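Local coordinates for diketoreductase (Acinetobacter baylyi, PDB 4E12), which reduces dicarbonyl compounds with NADH and probably also interconverts (3S)-3-hydroxyacyl-CoA and 3-oxoacyl-CoA, as in fatty acid beta-oxidation, at residues I90-E95 with A118-T123; K84-V89 with A113-A118. One frame throughout, in Å; residues are numbered along the deposited sequence.

How the contacts relate
Coming from the N terminus, residues 84-89 are the first of the four segments and lead into strand 88-91 in the Rossmann-type NAD-binding domain. Residues 90-95 follow directly and run off the end of that strand. The chain then passes through helix 97-110 and returns as residues 113-118, which close the loop of contact 2 on 84-89; residues 118-123 close that of contact 1 on 90-95. The two loops cross, their segments alternating along the sequence and meeting at Ala118. Both contacts therefore pair the same two parallel strands, 88-91 and 116-119: contact 2 at the entry to the strands, contact 1 at their exit, where NAD-binding residues lie. The centres of the two contacts lie about 15 Å apart.

Contact 1: residues I90-E95 with A118-T123; sequences IEAVPE and ATNSST
The Glu91 and Thr119 side chains run alongside each other from adjacent strands. From Glu91, CB passes 3.8 Å from Ala118 O, and CG continues anti to the backbone N (chi1 173°). A bend at chi2 (-84°) then swings the carboxylate toward the partner strand. Glu91 OE1 accepts from Thr119 OG1 at 2.9 Å, on its syn side but tilted out of the carboxylate plane, and also bonds Tyr104 OH; OE2 turns its anti lone pair to Val93 N and forms a salt bridge with Lys100. Thr119 OG1 in turn accepts from Ser121 N, an ST turn at the strand end. The backbones beneath pair in parallel: Glu91 N gives a nearly straight bond (174°) to Ala118 O at 2.7 Å, and Asn120 N returns one to Glu91 O at 3.0 Å. In this Rossmann-type beta-alpha-beta unit, the C-terminal strand ends open into loops whose Glu95, Asn120 and Ser122 bind NAD(+). Between the loops, Glu95 OE2 receives Ser122 N at 2.7 Å and, weakly, Thr123 N, while its OE1 joins the Lys100 salt bridge. Ser122 OG bonds NE2 of His143, which is predicted to matter for catalysis.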
loop_
_atom_site.group_PDB
_atom_site.type_symbol
_atom_site.label_atom_id
_atom_site.label_comp_id
_atom_site.label_asym_id
_atom_site.label_seq_id
_atom_site.Cartn_x
_atom_site.Cartn_y
_atom_site.Cartn_z
ATOM N N ILE A 90 -22.588 -7.639 -20.314
ATOM C CA ILE A 90 -21.639 -7.714 -19.225
ATOM C C ILE A 90 -21.938 -9.020 -18.492
ATOM O O ILE A 90 -23.042 -9.219 -17.981
ATOM C CB ILE A 90 -21.775 -6.491 -18.281
ATOM C CG1 ILE A 90 -21.581 -5.184 -19.066
ATOM C CG2 ILE A 90 -20.702 -6.560 -17.206
ATOM C CD1 ILE A 90 -21.789 -3.925 -18.258
ATOM N N GLU A 91 -20.954 -9.911 -18.479
ATOM C CA GLU A 91 -21.077 -11.220 -17.861
ATOM C C GLU A 91 -20.537 -11.237 -16.429
ATOM O O GLU A 91 -19.357 -10.965 -16.189
ATOM C CB GLU A 91 -20.368 -12.267 -18.728
ATOM C CG GLU A 91 -20.288 -13.645 -18.098
ATOM C CD GLU A 91 -19.112 -13.800 -17.150
ATOM O OE1 GLU A 91 -17.974 -13.667 -17.597
ATOM O OE2 GLU A 91 -19.313 -14.051 -15.940
ATOM N N ALA A 92 -21.422 -11.553 -15.486
ATOM C CA ALA A 92 -21.105 -11.571 -14.061
ATOM C C ALA A 92 -21.730 -12.807 -13.426
ATOM O O ALA A 92 -22.394 -12.720 -12.395
ATOM C CB ALA A 92 -21.604 -10.287 -13.373
ATOM N N VAL A 93 -21.525 -13.958 -14.070
ATOM C CA VAL A 93 -21.999 -15.246 -13.560
ATOM C C VAL A 93 -20.937 -15.801 -12.606
ATOM O O VAL A 93 -19.827 -15.268 -12.547
ATOM C CB VAL A 93 -22.254 -16.222 -14.729
ATOM C CG1 VAL A 93 -23.279 -15.632 -15.694
ATOM C CG2 VAL A 93 -20.966 -16.502 -15.474
ATOM N N PRO A 94 -21.254 -16.864 -11.840
ATOM C CA PRO A 94 -20.267 -17.419 -10.906
ATOM C C PRO A 94 -18.892 -17.698 -11.503
ATOM O O PRO A 94 -18.716 -17.813 -12.720
ATOM C CB PRO A 94 -20.939 -18.694 -10.392
ATOM C CG PRO A 94 -22.379 -18.429 -10.537
ATOM C CD PRO A 94 -22.511 -17.629 -11.811
ATOM N N GLU A 95 -17.907 -17.822 -10.627
ATOM C CA GLU A 95 -16.524 -17.869 -11.059
ATOM C C GLU A 95 -16.113 -19.313 -11.436
ATOM O O GLU A 95 -15.270 -19.927 -10.779
ATOM C CB GLU A 95 -15.673 -17.302 -9.922
ATOM C CG GLU A 95 -14.526 -16.399 -10.345
ATOM C CD GLU A 95 -14.965 -15.138 -11.088
ATOM O OE1 GLU A 95 -15.838 -15.216 -11.978
ATOM O OE2 GLU A 95 -14.433 -14.051 -10.772
ATOM N N ALA A 118 -18.309 -8.365 -22.425
ATOM C CA ALA A 118 -17.340 -8.012 -21.392
ATOM C C ALA A 118 -17.517 -8.908 -20.165
ATOM O O ALA A 118 -18.631 -9.073 -19.658
ATOM C CB ALA A 118 -17.495 -6.538 -21.025
ATOM N N THR A 119 -16.418 -9.494 -19.698
ATOM C CA THR A 119 -16.422 -10.319 -18.489
ATOM C C THR A 119 -16.024 -9.485 -17.264
ATOM O O THR A 119 -15.147 -8.623 -17.363
ATOM C CB THR A 119 -15.434 -11.517 -18.637
ATOM O OG1 THR A 119 -15.416 -12.283 -17.429
ATOM C CG2 THR A 119 -14.024 -11.031 -18.965
ATOM N N ASN A 120 -16.674 -9.728 -16.121
ATOM C CA ASN A 120 -16.332 -9.034 -14.879
ATOM C C ASN A 120 -15.422 -9.922 -14.028
ATOM O O ASN A 120 -15.149 -9.606 -12.865
ATOM C CB ASN A 120 -17.615 -8.675 -14.093
ATOM C CG ASN A 120 -17.323 -7.979 -12.773
ATOM O OD1 ASN A 120 -16.567 -7.005 -12.720
ATOM N ND2 ASN A 120 -17.909 -8.487 -11.694
ATOM N N SER A 121 -14.918 -11.009 -14.624
ATOM C CA SER A 121 -14.259 -12.087 -13.874
ATOM C C SER A 121 -13.058 -11.613 -13.056
ATOM O O SER A 121 -12.188 -10.909 -13.575
ATOM C CB SER A 121 -13.834 -13.227 -14.816
ATOM O OG SER A 121 -13.280 -14.313 -14.086
ATOM N N SER A 122 -13.015 -12.009 -11.780
ATOM C CA SER A 122 -11.865 -11.738 -10.913
ATOM C C SER A 122 -10.893 -12.918 -10.814
ATOM O O SER A 122 -9.840 -12.788 -10.189
ATOM C CB SER A 122 -12.302 -11.344 -9.488
ATOM O OG SER A 122 -12.964 -10.086 -9.442
ATOM N N THR A 123 -11.224 -14.061 -11.409
ATOM C CA THR A 123 -10.356 -15.230 -11.286
ATOM C C THR A 123 -9.929 -15.788 -12.641
ATOM O O THR A 123 -8.990 -16.582 -12.722
ATOM C CB THR A 123 -11.048 -16.361 -10.517
ATOM O OG1 THR A 123 -12.163 -16.836 -11.280
ATOM C CG2 THR A 123 -11.542 -15.859 -9.177
#

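Contact 2: residues K84-V89 with A113-A118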
loop_
_atom_site.group_PDB
_atom_site.type_symbol
_atom_site.label_atom_id
_atom_site.label_comp_id
_atom_site.label_asym_id
_atom_site.label_seq_id
_atom_site.Cartn_x
_atom_site.Cartn_y
_atom_site.Cartn_z
ATOM N N LYS A 84 -31.069 -10.321 -27.575
ATOM C CA LYS A 84 -31.427 -10.258 -28.988
ATOM C C LYS A 84 -31.026 -8.953 -29.670
ATOM O O LYS A 84 -30.696 -8.953 -30.858
ATOM C CB LYS A 84 -32.918 -10.533 -29.204
ATOM C CG LYS A 84 -33.854 -9.529 -28.562
ATOM C CD LYS A 84 -35.311 -9.934 -28.796
ATOM C CE LYS A 84 -36.284 -8.981 -28.122
ATOM N NZ LYS A 84 -37.702 -9.421 -28.287
ATOM N N ASP A 85 -31.055 -7.848 -28.938
ATOM C CA ASP A 85 -30.711 -6.559 -29.523
ATOM C C ASP A 85 -29.659 -5.869 -28.651
ATOM O O ASP A 85 -29.575 -4.639 -28.621
ATOM C CB ASP A 85 -31.960 -5.673 -29.632
ATOM C CG ASP A 85 -31.735 -4.436 -30.502
ATOM O OD1 ASP A 85 -30.807 -4.447 -31.341
ATOM O OD2 ASP A 85 -32.479 -3.447 -30.342
ATOM N N ALA A 86 -28.866 -6.668 -27.939
ATOM C CA ALA A 86 -27.857 -6.139 -27.022
ATOM C C ALA A 86 -26.689 -5.491 -27.770
ATOM O O ALA A 86 -26.177 -6.042 -28.744
ATOM C CB ALA A 86 -27.353 -7.253 -26.103
ATOM N N ASP A 87 -26.279 -4.308 -27.324
ATOM C CA ASP A 87 -25.067 -3.668 -27.841
ATOM C C ASP A 87 -23.848 -4.141 -27.039
ATOM O O ASP A 87 -22.719 -4.199 -27.540
ATOM C CB ASP A 87 -25.202 -2.146 -27.722
ATOM C CG ASP A 87 -26.350 -1.599 -28.550
ATOM O OD1 ASP A 87 -26.499 -2.044 -29.707
ATOM O OD2 ASP A 87 -27.108 -0.746 -28.038
ATOM N N LEU A 88 -24.099 -4.494 -25.788
ATOM C CA LEU A 88 -23.050 -4.890 -24.854
ATOM C C LEU A 88 -23.646 -5.879 -23.883
ATOM O O LEU A 88 -24.755 -5.670 -23.387
ATOM C CB LEU A 88 -22.583 -3.662 -24.067
ATOM C CG LEU A 88 -21.596 -3.852 -22.906
ATOM C CD1 LEU A 88 -20.241 -4.272 -23.456
ATOM C CD2 LEU A 88 -21.456 -2.533 -22.144
ATOM N N VAL A 89 -22.916 -6.954 -23.614
ATOM C CA VAL A 89 -23.310 -7.912 -22.591
ATOM C C VAL A 89 -22.213 -7.937 -21.543
ATOM O O VAL A 89 -21.043 -8.189 -21.850
ATOM C CB VAL A 89 -23.478 -9.327 -23.187
ATOM C CG1 VAL A 89 -23.800 -10.352 -22.097
ATOM C CG2 VAL A 89 -24.583 -9.306 -24.235
ATOM N N ALA A 113 -24.380 -9.956 -34.277
ATOM C CA ALA A 113 -22.959 -9.789 -34.558
ATOM C C ALA A 113 -22.371 -8.523 -33.924
ATOM O O ALA A 113 -21.166 -8.455 -33.664
ATOM C CB ALA A 113 -22.715 -9.795 -36.060
ATOM N N LYS A 114 -23.221 -7.533 -33.672
ATOM C CA LYS A 114 -22.769 -6.234 -33.175
ATOM C C LYS A 114 -22.316 -6.276 -31.718
ATOM O O LYS A 114 -21.576 -5.391 -31.273
ATOM C CB LYS A 114 -23.885 -5.204 -33.293
ATOM C CG LYS A 114 -25.129 -5.571 -32.510
ATOM C CD LYS A 114 -26.069 -4.376 -32.394
ATOM C CE LYS A 114 -27.285 -4.753 -31.567
ATOM N NZ LYS A 114 -28.226 -3.604 -31.429
ATOM N N THR A 115 -22.770 -7.292 -30.987
ATOM C CA THR A 115 -22.650 -7.333 -29.529
ATOM C C THR A 115 -21.224 -7.439 -28.985
ATOM O O THR A 115 -20.468 -8.359 -29.313
ATOM C CB THR A 115 -23.546 -8.441 -28.913
ATOM O OG1 THR A 115 -24.912 -8.197 -29.287
ATOM C CG2 THR A 115 -23.462 -8.422 -27.386
ATOM N N ILE A 116 -20.873 -6.488 -28.124
ATOM C CA ILE A 116 -19.613 -6.553 -27.390
ATOM C C ILE A 116 -19.811 -7.401 -26.143
ATOM O O ILE A 116 -20.828 -7.266 -25.455
ATOM C CB ILE A 116 -19.157 -5.153 -26.969
ATOM C CG1 ILE A 116 -18.936 -4.301 -28.220
ATOM C CG2 ILE A 116 -17.917 -5.246 -26.080
ATOM C CD1 ILE A 116 -18.644 -2.842 -27.961
ATOM N N PHE A 117 -18.862 -8.291 -25.868
ATOM C CA PHE A 117 -18.918 -9.111 -24.661
ATOM C C PHE A 117 -17.884 -8.613 -23.655
ATOM O O PHE A 117 -16.701 -8.483 -23.978
ATOM C CB PHE A 117 -18.590 -10.582 -24.947
ATOM C CG PHE A 117 -19.574 -11.290 -25.849
ATOM C CD1 PHE A 117 -20.822 -10.744 -26.133
ATOM C CD2 PHE A 117 -19.240 -12.514 -26.409
ATOM C CE1 PHE A 117 -21.725 -11.408 -26.966
ATOM C CE2 PHE A 117 -20.137 -13.188 -27.248
ATOM C CZ PHE A 117 -21.378 -12.634 -27.523
ATOM N N ALA A 118 -18.309 -8.365 -22.425
ATOM C CA ALA A 118 -17.340 -8.012 -21.392
ATOM C C ALA A 118 -17.517 -8.908 -20.165
ATOM O O ALA A 118 -18.631 -9.073 -19.658
ATOM C CB ALA A 118 -17.495 -6.538 -21.025
#
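Lys114 NZ forms salt bridges with two aspartates of 84-89, lying 2.7 Å from Asp85 OD1 and 2.9 Å from Asp87 OD1. This charged network sits where strands 88-91 and 116-119 begin, the two parallel strands of a right-handed beta-alpha-beta crossover through helix 97-110. The ammonium stands above the carboxylate plane of Asp85, whereas it meets Asp87 OD1 on the syn side, 32° out of plane. Its reach comes from a chain extended beyond CG, with CG set between the backbone N and carbonyl carbon (chi1 60°); on the way, Lys114 CE passes 3.3 Å from Ala86 O. That carbonyl also accepts a hydrogen bond from Thr115 OG1, 2.6 Å from Ala86 O, the donor lying above the carbonyl plane.

Backbone pairing follows. Ile116 N meets Asp87 O from above the carbonyl plane, whereas the bonds from Val89 N to Ile116 O and from Ala118 N to Val89 O are nearly collinear with their carbonyls; all three have N-H...O angles of at least 164°. Leu88 and Ile116 share one face of the sheet, where Leu88 CD1 touches Ile116 CG2 at 3.6 Å; Phe173 and Val170 of helix 164-176 pack over this pair. Val89 and Phe117 occupy the other face, with Val89 CB 4.2 Å from Phe117 CD1.

In the next shell, Asp87 is positioned by its second oxygen, since OD2 accepts from the backbone N of Thr5, just before strand 6-10, and of Asn6, its first residue. Arg135 NH1 bonds Thr115 O, tying the incoming turn to the loop before strand 139-144. From that turn Thr115 CG2 is pressed against Val89 CG2 of the partner strand, a tight methyl-methyl approach of 3.5 Å.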